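Long-range contact in DTDP-4-dehydrorhamnose reductase, rfbD ortholog (Clostridium acetobutylicum, PDB 1VL0), which probably catalyses the reduction of dTDP-6-deoxy-L-lyxo-4-hexulose to dTDP-L-rhamnose and binds NADH: residues Phe170-Ile175 against Phe229-Phe234. Sequence-based numbering, arbitrary orientation.
Sequences FVKTMI and FAVEIF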
# COMPACT_ATOMS: atom_id res chain seq x y z
N PHE A 170 5.69 -21.52 26.01
CA PHE A 170 6.69 -21.23 27.03
C PHE A 170 6.25 -21.65 28.40
O PHE A 170 7.07 -22.03 29.24
CB PHE A 170 6.96 -19.73 27.04
CG PHE A 170 8.00 -19.30 28.02
CD1 PHE A 170 9.33 -19.50 27.75
CD2 PHE A 170 7.65 -18.65 29.19
CE1 PHE A 170 10.29 -19.04 28.64
CE2 PHE A 170 8.59 -18.22 30.07
CZ PHE A 170 9.92 -18.42 29.81
N VAL A 171 4.94 -21.59 28.64
CA VAL A 171 4.39 -21.98 29.92
C VAL A 171 4.64 -23.47 30.17
O VAL A 171 5.22 -23.85 31.21
CB VAL A 171 2.88 -21.62 30.07
CG1 VAL A 171 2.36 -22.02 31.42
CG2 VAL A 171 2.67 -20.14 29.87
N LYS A 172 4.20 -24.30 29.22
CA LYS A 172 4.41 -25.75 29.29
C LYS A 172 5.90 -26.13 29.37
O LYS A 172 6.31 -27.00 30.14
CB LYS A 172 3.71 -26.45 28.12
CG LYS A 172 2.20 -26.39 28.21
CD LYS A 172 1.54 -27.29 27.12
CE LYS A 172 0.03 -27.25 27.16
NZ LYS A 172 -0.55 -28.22 26.13
N THR A 173 6.70 -25.45 28.56
CA THR A 173 8.15 -25.64 28.58
C THR A 173 8.78 -25.38 29.95
O THR A 173 9.52 -26.21 30.46
CB THR A 173 8.75 -24.73 27.53
OG1 THR A 173 8.30 -25.18 26.24
CG2 THR A 173 10.28 -24.85 27.48
N MSE A 174 8.49 -24.21 30.51
CA MSE A 174 8.96 -23.86 31.83
C MSE A 174 8.53 -24.85 32.88
O MSE A 174 9.32 -25.18 33.73
CB MSE A 174 8.43 -22.49 32.23
CG MSE A 174 9.21 -21.34 31.66
SE MSE A 174 11.19 -21.39 32.03
CE MSE A 174 11.71 -21.89 30.26
N ILE A 175 7.26 -25.25 32.86
CA ILE A 175 6.72 -26.25 33.79
C ILE A 175 7.50 -27.52 33.70
O ILE A 175 7.90 -28.04 34.72
CB ILE A 175 5.19 -26.49 33.58
CG1 ILE A 175 4.42 -25.29 34.12
CG2 ILE A 175 4.72 -27.73 34.33
CD1 ILE A 175 2.94 -25.18 33.72
N PHE A 229 8.22 -13.68 33.46
CA PHE A 229 7.16 -14.61 33.02
C PHE A 229 7.39 -15.96 33.73
O PHE A 229 6.47 -16.50 34.37
CB PHE A 229 7.24 -14.70 31.51
CG PHE A 229 6.12 -15.43 30.82
CD1 PHE A 229 5.01 -15.95 31.49
CD2 PHE A 229 6.17 -15.58 29.45
CE1 PHE A 229 3.99 -16.62 30.79
CE2 PHE A 229 5.15 -16.25 28.76
CZ PHE A 229 4.07 -16.78 29.45
N ALA A 230 8.63 -16.45 33.68
CA ALA A 230 9.01 -17.72 34.33
C ALA A 230 8.79 -17.67 35.84
O ALA A 230 8.21 -18.58 36.43
CB ALA A 230 10.46 -18.05 34.01
N VAL A 231 9.23 -16.59 36.48
CA VAL A 231 9.08 -16.43 37.91
C VAL A 231 7.60 -16.48 38.32
O VAL A 231 7.24 -17.09 39.33
CB VAL A 231 9.76 -15.10 38.37
CG1 VAL A 231 9.42 -14.76 39.83
CG2 VAL A 231 11.25 -15.24 38.25
N GLU A 232 6.73 -15.86 37.53
CA GLU A 232 5.31 -15.90 37.84
C GLU A 232 4.74 -17.29 37.61
O GLU A 232 3.93 -17.73 38.40
CB GLU A 232 4.56 -14.84 37.07
CG GLU A 232 3.05 -14.79 37.30
CD GLU A 232 2.64 -14.23 38.66
OE1 GLU A 232 3.51 -13.88 39.49
OE2 GLU A 232 1.43 -14.13 38.88
N ILE A 233 5.16 -17.96 36.54
CA ILE A 233 4.71 -19.35 36.27
C ILE A 233 5.00 -20.26 37.48
O ILE A 233 4.12 -21.03 37.92
CB ILE A 233 5.41 -19.92 35.02
CG1 ILE A 233 4.87 -19.26 33.72
CG2 ILE A 233 5.19 -21.42 34.91
CD1 ILE A 233 5.79 -19.39 32.51
N PHE A 234 6.23 -20.18 38.00
CA PHE A 234 6.63 -21.02 39.13
C PHE A 234 5.98 -20.60 40.47
O PHE A 234 5.61 -21.45 41.29
CB PHE A 234 8.17 -21.07 39.22
CG PHE A 234 8.81 -21.69 38.01
CD1 PHE A 234 8.33 -22.90 37.48
CD2 PHE A 234 9.90 -21.08 37.39
CE1 PHE A 234 8.93 -23.47 36.37
CE2 PHE A 234 10.52 -21.65 36.26
CZ PHE A 234 10.04 -22.85 35.75
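Phe170 and Phe229 both carry CG anti to the backbone N (chi1 -178° and -171°), which lays the two side chains alongside one another, pointing opposite ways. CD2 of Phe170 settles over one face of the Phe229 ring, towards its rim, 3.4 Å from CD2 of Phe229, and the two rings meet obliquely. Val171 meets the same Phe229 ring through CG2, 3.7 Å from CZ.

One turn on from Phe229, Ile233 acts as a knob in the hole formed by Phe170, Val171, Met174 and Ile175. Its CD1 lies 3.9 Å from CD2 of Phe170, while its other branch, CG2, reaches CG1 of Ile175. The bent chain of Met174, a selenomethionine, carries SE to 4.0 Å from Ala230 CB and into an oblique Met-aromatic contact with Phe234. The edge of the Phe234 ring meets the backbone as well, with CE1 3.2 Å from Met174 O in the ring plane.

Mostly apolar packing joins helix 170-180 to helix 226-237, whose segment axes are 10.0 Å apart and cross at -65°. Val186 of strand 183-187 touches Phe170, Met174 and Ala230, and Tyr286 and Ile287 of helix 279-290 meet Val171. The arrangement is a single knob-in-hole between steeply crossed helices in the smaller, C-terminal lobe of an extended SDR fold, probably the substrate-binding part as in relatives; the Phe170 side chain lies about 8 Å from the bound dinucleotide.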